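Local coordinates for uncharacterized protein from DUF364 family (Desulfitobacterium hafniense, PDB 3L5O) that is of unknown function but combines enolase-like and Rossmann-like folds and may take part in heavy-metal chelation, at residues Gly58-Phe63 and Glu93-Leu98; Ala100-Tyr105 and Gly221-Pro226; Gly145-Phe150 and Val190-Ala195; Ala245-Ile250 and Tyr260-Lys265. All coordinates share one frame; numbering follows the deposited sequence. Where two conformers were deposited one is given.

Contact 1. Residues Gly58-Phe63 and Glu93-Leu98; sequences GPNRPF and EASIGL. With IMD (imidazole), chain E.
S95 and G58 bring the helix onto the end of strand 54-59. Their CA atoms approach to 4.7 Å, and the CA of G58 lies 3.7 Å from the carbonyl O of S95, a backbone-on-backbone fit made possible by the glycine's bare alpha carbon. The CB of S95 points at the strand and comes within 3.3 Å of P59 O. One turn further along the helix, L98 supplies the apolar part: with CG anti to the backbone N (chi1 -178°), its CD2 reaches P59 CD at 4.0 Å. N60 sends its amide O toward the S95 hydroxyl, but S95 was modelled in two conformers and the separation is too short to trust, so a bond there is doubtful.

N60 ND2 is hydrogen-bonded to G43 O, and backbone bonds pair G58 with S47 and N60 with T45. In the modelled conformer S95 OG is also within bonding reach of V92 O and S47 OG, its proton's choice being unsettled. Helix 195-199 packs on P59 and L98 through V198.

An imidazole, probably from the crystallisation liquor, lies beside the loop, its N3 giving P59 O a weak hydrogen bond of 3.2 Å with an N-H...O angle of 132°. The R61 chain, bent at chi2 (148°), places NE 3.2 Å from imidazole C4, with the guanidinium oblique to it; R61 also makes a cation-pi contact with W168. A three-stranded antiparallel meander backed by a helix is consistent with the enolase-like part, and the imidazole probably marks a pocket where that part faces the Rossmann-like one.

Contact 2. Residues Ala100-Tyr105 and Gly221-Pro226; sequences AINAYY and GTPLAP
N102 carries the direct polar link between helix 91-105 and the loop at 221-226. Its ND2 donates to G221 O at 3.0 Å with an N-H...O angle of 161°; the acceptor lies close to the amide plane of N102, whereas the donor stands well above the carbonyl plane of G221. The same ND2 is also bonded to L57 O, so both amide contacts help fix the group's rotation. With CG anti to the carbonyl carbon (chi1 -72°), the other end of the amide is laid over P223, its OD1 3.0 Å from P223 CA. P223 N has no hydrogen to offer this oxygen.

Water joins the two backbones further on, donating to Y105 O at 2.7 Å and to L224 O at 2.6 Å. L224 is the centre of an inverse gamma turn, closed by a weak bond from A225 N to P223 O, and N106 reinforces the loop by bonding to L224 N and T222 O. The loop follows strand 214-218 of the Rossmann-like sheet, and the C-terminal end of the helix, probably part of the enolase-like half, packs against it here.

Apolar contacts fill in beside these bonds. A CH-pi interaction sets A225 CB over one face of the Y105 ring, 3.8 Å from the centroid and 19° off the ring normal. The opposite face receives Y104 CD2 near its centre, which sandwiches the ring, while Y105 OH is bonded to M27 O. I101 extends CG2 obliquely to P223 CB at 4.0 Å, and M27 of helix 22-29 touches both side chains.

Contact 3. Residues Gly145-Phe150 and Val190-Ala195; sequences GVVGHF and VYITCA
Y191 uses both its backbone N and its O toward strand 143-147, bridging V146 from G145 to V147: its N donates to G145 O at 2.9 Å, and its O accepts from V147 N at 2.8 Å with an N-H...O angle of 167°. Its CD1 lies 4.1 Å from V146 CG2 on the sheet face they share, and its OH bonds to S135 OG. F132 meets the ring.

V147 continues the ladder, its O receiving T193 N at 2.8 Å, while its CB faces I192 CG2 at 4.2 Å on the other face of the sheet, where L205 of helix 202-208 packs on both side chains. The strand axes run parallel, 5° apart, at the centre of a Rossmann-like sheet. These are its first and fourth strands in the order 3-2-1-4-5, adjacent at the switch point where such folds form a crevice at the carboxyl ends of the strands; an adenosyl group may bind in this part of the protein.

T193 stands at that end. OG1, anti to the backbone N (chi1 176°), accepts from A195 N at 3.1 Å and caps the turn into helix 195-199, which leaves CG2 beside V147 O and the CA of G148. F150 brings CZ to within 3.8 Å of T193 CB, with T193 N at the ring's edge. A second imidazole, distinct from the one beside P59 and R61 and probably from the crystallisation liquor, lies about 3 Å (nearest atoms) from the T193 side chain.

Contact 4. Residues Ala245-Ile250 and Tyr260-Lys265; sequences ARAFRI and YSAGQK. With EDO (1,2-ethanediol), chain F; EDO (1,2-ethanediol), chain G.
A262 presses its CB into helix 244-251, 3.7 Å from A247 N and 4.0 Å from A247 CB. The neighbouring I250 closes over the same methyl: CG1 takes the rotamer beside the backbone N (chi1 -68°), and the extended branch carries CD1 to 4.0 Å from A262 CB.

R246 reaches along the outer margin. CG lies opposite the backbone N (chi1 -174°) and the chain is straight from CG to NE, so that the guanidinium lies with one face against S261 CB, NH2 being 3.6 Å from it. No hydrogen bond joins the two segments; the contact is van der Waals packing, and S261 OG looks back to K258 O through a weak bond.

Y260 turns away from the helix. Its OH shares a hydrogen bond of 3.2 Å with O1 of one ethanediol, in the plane of the ring, while the extended K265 chain brings NZ to 2.8 Å from O1 of a second. Both are probably crystallisation additives.

Backbone bonds from A262 to K242 and D243 tie this corner to the end of strand 235-241, next to which 263-269 runs antiparallel as the outermost strand, while on another side of helix 244-251 F248 packs on strands 39-42 and 46-51.

From the N terminus, contact 1 closes first, bringing helix 91-105 back onto strand 54-59. The same helix then opens contact 2, a long loop that ends at 221-226 and holds contact 3 nested within it, where two central strands of the Rossmann-like sheet pair. Contact 4 comes last and closes a short local loop between helix 244-251 and the start of the edge strand 263-269; no two contacts cross. Contacts 1, 2 and 3 touch: L98 CD2 is 3.3 Å from G221 O, P59 CG is 3.9 Å from A195 CA, and C194 SG is 3.3 Å from G221 N. Contact 4 stands apart, its nearest atoms about 7 Å from those of contacts 2 and 3.

Contact 1. Residues Gly58-Phe63 and Glu93-Leu98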
loop_
_atom_site.group_PDB
_atom_site.type_symbol
_atom_site.label_atom_id
_atom_site.label_comp_id
_atom_site.label_asym_id
_atom_site.label_seq_id
_atom_site.Cartn_x
_atom_site.Cartn_y
_atom_site.Cartn_z
ATOM N N GLY A 58 -6.596 0.174 3.759
ATOM C CA GLY A 58 -6.020 1.403 3.230
ATOM C C GLY A 58 -5.699 2.380 4.361
ATOM O O GLY A 58 -6.436 2.393 5.347
ATOM N N PRO A 59 -4.601 3.151 4.272
ATOM C CA PRO A 59 -4.206 4.062 5.364
ATOM C C PRO A 59 -4.926 5.421 5.399
ATOM O O PRO A 59 -5.134 6.026 4.332
ATOM C CB PRO A 59 -2.707 4.278 5.111
ATOM C CG PRO A 59 -2.566 4.181 3.625
ATOM C CD PRO A 59 -3.627 3.179 3.166
ATOM N N ASN A 60 -5.258 5.871 6.615
ATOM C CA ASN A 60 -5.848 7.189 6.905
ATOM C C ASN A 60 -4.848 8.065 7.643
ATOM O O ASN A 60 -3.811 7.581 8.052
ATOM C CB ASN A 60 -7.068 7.029 7.822
ATOM C CG ASN A 60 -8.239 6.399 7.119
ATOM O OD1 ASN A 60 -8.324 6.463 5.903
ATOM N ND2 ASN A 60 -9.154 5.797 7.877
ATOM N N ARG A 61 -5.157 9.351 7.802
ATOM C CA ARG A 61 -4.401 10.226 8.717
ATOM C C ARG A 61 -5.303 10.610 9.897
ATOM O O ARG A 61 -6.527 10.584 9.765
ATOM C CB ARG A 61 -3.934 11.522 8.033
ATOM C CG ARG A 61 -3.449 11.440 6.591
ATOM C CD ARG A 61 -3.775 12.728 5.808
ATOM N NE ARG A 61 -3.104 12.856 4.510
ATOM C CZ ARG A 61 -1.855 13.313 4.314
ATOM N NH1 ARG A 61 -1.085 13.696 5.340
ATOM N NH2 ARG A 61 -1.368 13.380 3.074
ATOM N N PRO A 62 -4.718 10.985 11.039
ATOM C CA PRO A 62 -5.491 11.613 12.129
ATOM C C PRO A 62 -5.959 13.037 11.766
ATOM O O PRO A 62 -6.960 13.514 12.314
ATOM C CB PRO A 62 -4.500 11.646 13.302
ATOM C CG PRO A 62 -3.147 11.651 12.664
ATOM C CD PRO A 62 -3.290 10.852 11.384
ATOM N N PHE A 63 -5.226 13.697 10.864
ATOM C CA PHE A 63 -5.656 14.965 10.265
ATOM C C PHE A 63 -7.044 14.830 9.608
ATOM O O PHE A 63 -8.044 15.326 10.147
ATOM C CB PHE A 63 -4.621 15.443 9.229
ATOM N N GLU A 93 -11.905 9.041 1.601
ATOM C CA GLU A 93 -12.618 8.311 0.571
ATOM C C GLU A 93 -11.644 7.444 -0.233
ATOM O O GLU A 93 -11.917 6.280 -0.504
ATOM C CB GLU A 93 -13.365 9.302 -0.314
ATOM C CG GLU A 93 -14.025 8.666 -1.512
ATOM C CD GLU A 93 -14.980 9.576 -2.244
ATOM O OE1 GLU A 93 -15.336 10.642 -1.688
ATOM O OE2 GLU A 93 -15.392 9.194 -3.384
ATOM N N ALA A 94 -10.494 8.006 -0.593
ATOM C CA ALA A 94 -9.475 7.271 -1.353
ATOM C C ALA A 94 -8.958 6.073 -0.581
ATOM O O ALA A 94 -8.759 5.023 -1.164
ATOM C CB ALA A 94 -8.336 8.176 -1.748
ATOM N N SER A 95 -8.837 6.203 0.734
ATOM C CA SER A 95 -8.368 5.098 1.575
ATOM C C SER A 95 -9.358 3.934 1.539
ATOM O O SER A 95 -8.958 2.799 1.489
ATOM C CB SER A 95 -8.077 5.556 3.022
ATOM O OG SER A 95 -9.258 5.666 3.806
ATOM N N ILE A 96 -10.650 4.237 1.517
ATOM C CA ILE A 96 -11.731 3.235 1.347
ATOM C C ILE A 96 -11.656 2.517 -0.002
ATOM O O ILE A 96 -11.811 1.297 -0.074
ATOM C CB ILE A 96 -13.086 3.951 1.531
ATOM C CG1 ILE A 96 -13.203 4.409 2.996
ATOM C CG2 ILE A 96 -14.252 3.081 1.151
ATOM C CD1 ILE A 96 -14.407 5.307 3.285
ATOM N N GLY A 97 -11.428 3.286 -1.062
ATOM C CA GLY A 97 -11.171 2.765 -2.387
ATOM C C GLY A 97 -10.015 1.802 -2.427
ATOM O O GLY A 97 -10.118 0.787 -3.075
ATOM N N LEU A 98 -8.900 2.121 -1.763
ATOM C CA LEU A 98 -7.783 1.181 -1.706
ATOM C C LEU A 98 -8.108 -0.059 -0.856
ATOM O O LEU A 98 -7.710 -1.155 -1.205
ATOM C CB LEU A 98 -6.503 1.867 -1.200
ATOM C CG LEU A 98 -5.224 1.011 -1.141
ATOM C CD1 LEU A 98 -4.865 0.375 -2.492
ATOM C CD2 LEU A 98 -4.078 1.880 -0.643
HETATM N N1 IMD E . -2.123 9.426 2.208
HETATM C C2 IMD E . -2.401 8.365 3.010
HETATM N N3 IMD E . -3.442 8.688 3.811
HETATM C C4 IMD E . -3.830 9.951 3.516
HETATM C C5 IMD E . -2.996 10.414 2.506
#

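Contact 2. Residues Ala100-Tyr105 and Gly221-Pro226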
loop_
_atom_site.group_PDB
_atom_site.type_symbol
_atom_site.label_atom_id
_atom_site.label_comp_id
_atom_site.label_asym_id
_atom_site.label_seq_id
_atom_site.Cartn_x
_atom_site.Cartn_y
_atom_site.Cartn_z
ATOM N N ALA A 100 -11.013 -1.474 -0.746
ATOM C CA ALA A 100 -11.816 -2.258 -1.659
ATOM C C ALA A 100 -10.939 -2.975 -2.692
ATOM O O ALA A 100 -11.113 -4.164 -2.939
ATOM C CB ALA A 100 -12.833 -1.360 -2.382
ATOM N N ILE A 101 -9.978 -2.270 -3.273
ATOM C CA ILE A 101 -9.012 -2.929 -4.165
ATOM C C ILE A 101 -8.350 -4.125 -3.478
ATOM O O ILE A 101 -8.243 -5.216 -4.057
ATOM C CB ILE A 101 -7.959 -1.914 -4.651
ATOM C CG1 ILE A 101 -8.600 -0.959 -5.650
ATOM C CG2 ILE A 101 -6.744 -2.619 -5.268
ATOM C CD1 ILE A 101 -7.764 0.261 -5.939
ATOM N N ASN A 102 -7.942 -3.929 -2.226
ATOM C CA ASN A 102 -7.140 -4.944 -1.535
ATOM C C ASN A 102 -8.002 -6.103 -1.043
ATOM O O ASN A 102 -7.486 -7.195 -0.791
ATOM C CB ASN A 102 -6.333 -4.315 -0.394
ATOM C CG ASN A 102 -5.180 -3.454 -0.904
ATOM O OD1 ASN A 102 -4.620 -3.698 -1.967
ATOM N ND2 ASN A 102 -4.839 -2.444 -0.151
ATOM N N ALA A 103 -9.312 -5.879 -0.934
ATOM C CA ALA A 103 -10.260 -6.950 -0.588
ATOM C C ALA A 103 -10.317 -7.978 -1.707
ATOM O O ALA A 103 -10.446 -9.133 -1.437
ATOM C CB ALA A 103 -11.625 -6.393 -0.322
ATOM N N TYR A 104 -10.205 -7.557 -2.968
ATOM C CA TYR A 104 -10.053 -8.541 -4.065
ATOM C C TYR A 104 -8.624 -9.139 -4.061
ATOM O O TYR A 104 -8.472 -10.311 -3.774
ATOM C CB TYR A 104 -10.314 -7.934 -5.422
ATOM C CG TYR A 104 -10.017 -8.908 -6.534
ATOM C CD1 TYR A 104 -10.761 -10.079 -6.676
ATOM C CD2 TYR A 104 -9.017 -8.657 -7.448
ATOM C CE1 TYR A 104 -10.492 -10.974 -7.696
ATOM C CE2 TYR A 104 -8.744 -9.542 -8.470
ATOM C CZ TYR A 104 -9.484 -10.687 -8.590
ATOM O OH TYR A 104 -9.184 -11.523 -9.621
ATOM N N TYR A 105 -7.604 -8.333 -4.375
ATOM C CA TYR A 105 -6.257 -8.879 -4.650
ATOM C C TYR A 105 -5.591 -9.629 -3.488
ATOM O O TYR A 105 -4.814 -10.606 -3.703
ATOM C CB TYR A 105 -5.334 -7.781 -5.155
ATOM C CG TYR A 105 -5.721 -7.217 -6.497
ATOM C CD1 TYR A 105 -5.398 -7.894 -7.672
ATOM C CD2 TYR A 105 -6.399 -6.003 -6.602
ATOM C CE1 TYR A 105 -5.763 -7.399 -8.909
ATOM C CE2 TYR A 105 -6.773 -5.500 -7.852
ATOM C CZ TYR A 105 -6.442 -6.200 -9.005
ATOM O OH TYR A 105 -6.773 -5.731 -10.264
ATOM N N GLY A 221 -1.367 -1.616 2.958
ATOM C CA GLY A 221 -2.243 -1.221 1.879
ATOM C C GLY A 221 -1.718 -1.450 0.461
ATOM O O GLY A 221 -2.286 -0.947 -0.514
ATOM N N THR A 222 -0.676 -2.255 0.331
ATOM C CA THR A 222 -0.141 -2.627 -0.965
ATOM C C THR A 222 -1.006 -3.735 -1.559
ATOM O O THR A 222 -1.203 -4.781 -0.918
ATOM C CB THR A 222 1.276 -3.154 -0.804
ATOM O OG1 THR A 222 2.108 -2.130 -0.208
ATOM C CG2 THR A 222 1.881 -3.482 -2.159
ATOM N N PRO A 223 -1.544 -3.496 -2.755
ATOM C CA PRO A 223 -2.231 -4.551 -3.502
ATOM C C PRO A 223 -1.258 -5.567 -4.070
ATOM O O PRO A 223 -0.241 -5.193 -4.651
ATOM C CB PRO A 223 -2.973 -3.778 -4.622
ATOM C CG PRO A 223 -2.777 -2.320 -4.350
ATOM C CD PRO A 223 -1.584 -2.200 -3.461
ATOM N N LEU A 224 -1.584 -6.841 -3.909
ATOM C CA LEU A 224 -0.745 -7.929 -4.351
ATOM C C LEU A 224 -1.151 -8.320 -5.768
ATOM O O LEU A 224 -1.559 -9.462 -6.049
ATOM C CB LEU A 224 -0.847 -9.077 -3.345
ATOM C CG LEU A 224 -0.315 -8.716 -1.937
ATOM C CD1 LEU A 224 -0.742 -9.733 -0.914
ATOM C CD2 LEU A 224 1.215 -8.568 -1.900
ATOM N N ALA A 225 -0.998 -7.332 -6.650
ATOM C CA ALA A 225 -1.595 -7.278 -7.968
ATOM C C ALA A 225 -0.460 -7.256 -8.993
ATOM O O ALA A 225 0.098 -6.181 -9.297
ATOM C CB ALA A 225 -2.415 -6.020 -8.087
ATOM N N PRO A 226 -0.089 -8.433 -9.494
ATOM C CA PRO A 226 0.999 -8.554 -10.474
ATOM C C PRO A 226 0.856 -7.647 -11.686
ATOM O O PRO A 226 1.855 -7.397 -12.331
ATOM C CB PRO A 226 0.932 -10.016 -10.904
ATOM C CG PRO A 226 0.262 -10.731 -9.786
ATOM C CD PRO A 226 -0.665 -9.741 -9.137
HETATM O O HOH W 1 -3.646 -11.042 -6.118
#

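Contact 3. Residues Gly145-Phe150 and Val190-Ala195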
loop_
_atom_site.group_PDB
_atom_site.type_symbol
_atom_site.label_atom_id
_atom_site.label_comp_id
_atom_site.label_asym_id
_atom_site.label_seq_id
_atom_site.Cartn_x
_atom_site.Cartn_y
_atom_site.Cartn_z
ATOM N N GLY A 145 16.505 5.381 -1.918
ATOM C CA GLY A 145 15.519 6.403 -1.634
ATOM C C GLY A 145 14.290 5.708 -1.079
ATOM O O GLY A 145 13.811 4.758 -1.684
ATOM N N VAL A 146 13.780 6.199 0.046
ATOM C CA VAL A 146 12.571 5.679 0.695
ATOM C C VAL A 146 11.548 6.799 0.857
ATOM O O VAL A 146 11.844 7.825 1.447
ATOM C CB VAL A 146 12.876 5.112 2.093
ATOM C CG1 VAL A 146 11.571 4.648 2.773
ATOM C CG2 VAL A 146 13.881 3.954 1.997
ATOM N N VAL A 147 10.336 6.596 0.340
ATOM C CA VAL A 147 9.241 7.543 0.524
ATOM C C VAL A 147 8.240 6.951 1.535
ATOM O O VAL A 147 7.692 5.894 1.305
ATOM C CB VAL A 147 8.523 7.819 -0.801
ATOM C CG1 VAL A 147 7.389 8.808 -0.624
ATOM C CG2 VAL A 147 9.501 8.317 -1.868
ATOM N N GLY A 148 8.045 7.648 2.656
ATOM C CA GLY A 148 7.170 7.221 3.717
ATOM C C GLY A 148 7.880 7.060 5.024
ATOM O O GLY A 148 9.121 7.074 5.123
ATOM N N HIS A 149 7.072 6.917 6.053
ATOM C CA HIS A 149 7.569 6.715 7.397
ATOM C C HIS A 149 7.533 5.199 7.714
ATOM O O HIS A 149 6.471 4.573 7.704
ATOM C CB HIS A 149 6.742 7.523 8.395
ATOM C CG HIS A 149 7.212 7.374 9.804
ATOM N ND1 HIS A 149 6.436 6.804 10.794
ATOM C CD2 HIS A 149 8.406 7.664 10.377
ATOM C CE1 HIS A 149 7.126 6.776 11.923
ATOM N NE2 HIS A 149 8.321 7.295 11.698
ATOM N N PHE A 150 8.710 4.619 7.915
ATOM C CA PHE A 150 8.861 3.222 8.310
ATOM C C PHE A 150 9.666 3.161 9.608
ATOM O O PHE A 150 10.839 3.567 9.655
ATOM C CB PHE A 150 9.545 2.441 7.202
ATOM C CG PHE A 150 8.746 2.438 5.909
ATOM C CD1 PHE A 150 7.680 1.586 5.751
ATOM C CD2 PHE A 150 9.025 3.350 4.898
ATOM C CE1 PHE A 150 6.926 1.600 4.576
ATOM C CE2 PHE A 150 8.266 3.376 3.736
ATOM C CZ PHE A 150 7.230 2.490 3.577
ATOM N N VAL A 190 14.592 2.056 -4.841
ATOM C CA VAL A 190 13.557 2.934 -4.282
ATOM C C VAL A 190 12.450 2.112 -3.633
ATOM O O VAL A 190 11.978 1.138 -4.204
ATOM C CB VAL A 190 12.962 3.840 -5.383
ATOM C CG1 VAL A 190 11.844 4.685 -4.831
ATOM C CG2 VAL A 190 14.050 4.711 -5.989
ATOM N N TYR A 191 12.061 2.504 -2.428
ATOM C CA TYR A 191 10.894 1.968 -1.731
ATOM C C TYR A 191 9.876 3.072 -1.498
ATOM O O TYR A 191 10.225 4.155 -1.014
ATOM C CB TYR A 191 11.305 1.400 -0.358
ATOM C CG TYR A 191 12.406 0.403 -0.466
ATOM C CD1 TYR A 191 13.727 0.839 -0.630
ATOM C CD2 TYR A 191 12.153 -0.967 -0.448
ATOM C CE1 TYR A 191 14.761 -0.045 -0.775
ATOM C CE2 TYR A 191 13.209 -1.883 -0.571
ATOM C CZ TYR A 191 14.512 -1.404 -0.745
ATOM O OH TYR A 191 15.588 -2.246 -0.901
ATOM N N ILE A 192 8.610 2.794 -1.781
ATOM C CA ILE A 192 7.572 3.787 -1.672
ATOM C C ILE A 192 6.422 3.211 -0.852
ATOM O O ILE A 192 5.886 2.148 -1.169
ATOM C CB ILE A 192 7.043 4.209 -3.065
ATOM C CG1 ILE A 192 8.159 4.740 -3.971
ATOM C CG2 ILE A 192 5.949 5.287 -2.935
ATOM C CD1 ILE A 192 7.756 4.758 -5.455
ATOM N N THR A 193 6.028 3.942 0.176
ATOM C CA THR A 193 4.832 3.629 0.906
ATOM C C THR A 193 3.558 3.526 0.044
ATOM O O THR A 193 3.317 4.305 -0.890
ATOM C CB THR A 193 4.592 4.650 2.008
ATOM O OG1 THR A 193 3.350 4.348 2.650
ATOM C CG2 THR A 193 4.414 6.118 1.433
ATOM N N CYS A 194 2.721 2.565 0.401
ATOM C CA CYS A 194 1.467 2.326 -0.323
ATOM C C CYS A 194 0.507 3.510 -0.080
ATOM O O CYS A 194 -0.460 3.671 -0.817
ATOM C CB CYS A 194 0.851 1.005 0.135
ATOM S SG CYS A 194 0.447 0.977 1.905
ATOM N N ALA A 195 0.795 4.359 0.926
ATOM C CA ALA A 195 0.052 5.628 1.108
ATOM C C ALA A 195 0.097 6.498 -0.142
ATOM O O ALA A 195 -0.752 7.360 -0.309
ATOM C CB ALA A 195 0.574 6.428 2.308
#

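Contact 4. Residues Ala245-Ile250 and Tyr260-Lys265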
loop_
_atom_site.group_PDB
_atom_site.type_symbol
_atom_site.label_atom_id
_atom_site.label_comp_id
_atom_site.label_asym_id
_atom_site.label_seq_id
_atom_site.Cartn_x
_atom_site.Cartn_y
_atom_site.Cartn_z
ATOM N N ALA A 245 -11.930 -11.340 11.469
ATOM C CA ALA A 245 -12.623 -10.758 12.619
ATOM C C ALA A 245 -11.681 -9.863 13.433
ATOM O O ALA A 245 -12.049 -8.758 13.836
ATOM C CB ALA A 245 -13.231 -11.872 13.503
ATOM N N ARG A 246 -10.443 -10.315 13.605
ATOM C CA ARG A 246 -9.474 -9.601 14.417
ATOM C C ARG A 246 -8.983 -8.334 13.756
ATOM O O ARG A 246 -8.829 -7.319 14.419
ATOM C CB ARG A 246 -8.281 -10.491 14.754
ATOM C CG ARG A 246 -7.323 -9.827 15.706
ATOM C CD ARG A 246 -6.172 -10.682 16.161
ATOM N NE ARG A 246 -5.303 -9.919 17.055
ATOM C CZ ARG A 246 -4.492 -10.453 17.952
ATOM N NH1 ARG A 246 -4.419 -11.771 18.095
ATOM N NH2 ARG A 246 -3.753 -9.666 18.723
ATOM N N ALA A 247 -8.720 -8.399 12.454
ATOM C CA ALA A 247 -8.337 -7.229 11.672
ATOM C C ALA A 247 -9.328 -6.079 11.858
ATOM O O ALA A 247 -8.928 -4.940 11.980
ATOM C CB ALA A 247 -8.230 -7.604 10.197
ATOM N N PHE A 248 -10.614 -6.389 11.872
ATOM C CA PHE A 248 -11.658 -5.380 12.099
ATOM C C PHE A 248 -11.655 -4.841 13.526
ATOM O O PHE A 248 -11.847 -3.648 13.734
ATOM C CB PHE A 248 -13.037 -5.929 11.754
ATOM C CG PHE A 248 -13.414 -5.771 10.290
ATOM C CD1 PHE A 248 -12.914 -6.646 9.322
ATOM C CD2 PHE A 248 -14.265 -4.747 9.889
ATOM C CE1 PHE A 248 -13.273 -6.507 7.972
ATOM C CE2 PHE A 248 -14.628 -4.607 8.562
ATOM C CZ PHE A 248 -14.121 -5.489 7.591
ATOM N N ARG A 249 -11.427 -5.713 14.501
ATOM C CA ARG A 249 -11.308 -5.275 15.889
ATOM C C ARG A 249 -10.226 -4.230 16.000
ATOM O O ARG A 249 -10.449 -3.169 16.554
ATOM C CB ARG A 249 -11.043 -6.456 16.828
ATOM C CG ARG A 249 -12.202 -7.456 16.865
ATOM C CD ARG A 249 -12.201 -8.410 18.060
ATOM N NE ARG A 249 -11.192 -9.473 17.956
ATOM C CZ ARG A 249 -11.391 -10.670 17.389
ATOM N NH1 ARG A 249 -12.568 -11.001 16.858
ATOM N NH2 ARG A 249 -10.393 -11.552 17.359
ATOM N N ILE A 250 -9.060 -4.508 15.427
ATOM C CA ILE A 250 -7.930 -3.598 15.507
ATOM C C ILE A 250 -8.234 -2.259 14.826
ATOM O O ILE A 250 -7.996 -1.202 15.410
ATOM C CB ILE A 250 -6.652 -4.257 14.885
ATOM C CG1 ILE A 250 -6.177 -5.437 15.753
ATOM C CG2 ILE A 250 -5.549 -3.220 14.709
ATOM C CD1 ILE A 250 -5.256 -6.425 15.050
ATOM N N TYR A 260 -0.499 -5.785 12.205
ATOM C CA TYR A 260 0.317 -6.951 11.870
ATOM C C TYR A 260 -0.001 -8.192 12.684
ATOM O O TYR A 260 0.251 -9.297 12.234
ATOM C CB TYR A 260 1.812 -6.614 11.969
ATOM C CG TYR A 260 2.240 -5.577 10.960
ATOM C CD1 TYR A 260 2.398 -5.913 9.613
ATOM C CD2 TYR A 260 2.455 -4.252 11.343
ATOM C CE1 TYR A 260 2.778 -4.958 8.674
ATOM C CE2 TYR A 260 2.838 -3.291 10.409
ATOM C CZ TYR A 260 2.998 -3.650 9.080
ATOM O OH TYR A 260 3.378 -2.695 8.168
ATOM N N SER A 261 -0.571 -8.005 13.869
ATOM C CA SER A 261 -1.049 -9.116 14.701
ATOM C C SER A 261 -2.098 -9.995 14.027
ATOM O O SER A 261 -2.251 -11.173 14.378
ATOM C CB SER A 261 -1.646 -8.568 16.000
ATOM O OG SER A 261 -0.681 -7.793 16.680
ATOM N N ALA A 262 -2.838 -9.406 13.088
ATOM C CA ALA A 262 -3.944 -10.089 12.415
ATOM C C ALA A 262 -3.541 -10.796 11.116
ATOM O O ALA A 262 -4.412 -11.274 10.385
ATOM C CB ALA A 262 -5.073 -9.097 12.130
ATOM N N GLY A 263 -2.240 -10.862 10.822
ATOM C CA GLY A 263 -1.779 -11.594 9.656
ATOM C C GLY A 263 -0.277 -11.697 9.472
ATOM O O GLY A 263 0.473 -11.724 10.424
ATOM N N GLN A 264 0.140 -11.722 8.217
ATOM C CA GLN A 264 1.486 -12.100 7.813
ATOM C C GLN A 264 1.949 -11.173 6.688
ATOM O O GLN A 264 1.176 -10.866 5.796
ATOM C CB GLN A 264 1.412 -13.543 7.309
ATOM C CG GLN A 264 2.640 -14.127 6.619
ATOM C CD GLN A 264 2.427 -15.595 6.232
ATOM O OE1 GLN A 264 1.293 -16.091 6.248
ATOM N NE2 GLN A 264 3.513 -16.288 5.888
ATOM N N LYS A 265 3.201 -10.734 6.725
ATOM C CA LYS A 265 3.780 -9.980 5.624
ATOM C C LYS A 265 4.013 -10.912 4.431
ATOM O O LYS A 265 4.380 -12.074 4.613
ATOM C CB LYS A 265 5.115 -9.342 6.035
ATOM C CG LYS A 265 5.005 -8.303 7.168
ATOM C CD LYS A 265 6.355 -7.726 7.545
ATOM C CE LYS A 265 6.205 -6.475 8.401
ATOM N NZ LYS A 265 7.498 -5.932 8.899
HETATM C C1 EDO F . 4.882 -4.549 4.591
HETATM O O1 EDO F . 3.887 -4.456 5.600
HETATM C C2 EDO F . 5.806 -5.745 4.767
HETATM O O2 EDO F . 5.764 -6.666 3.676
HETATM C C1 EDO G . 8.166 -3.319 6.083
HETATM O O1 EDO G . 8.305 -4.649 6.537
HETATM C C2 EDO G . 7.061 -2.626 6.846
HETATM O O2 EDO G . 7.635 -1.716 7.765
#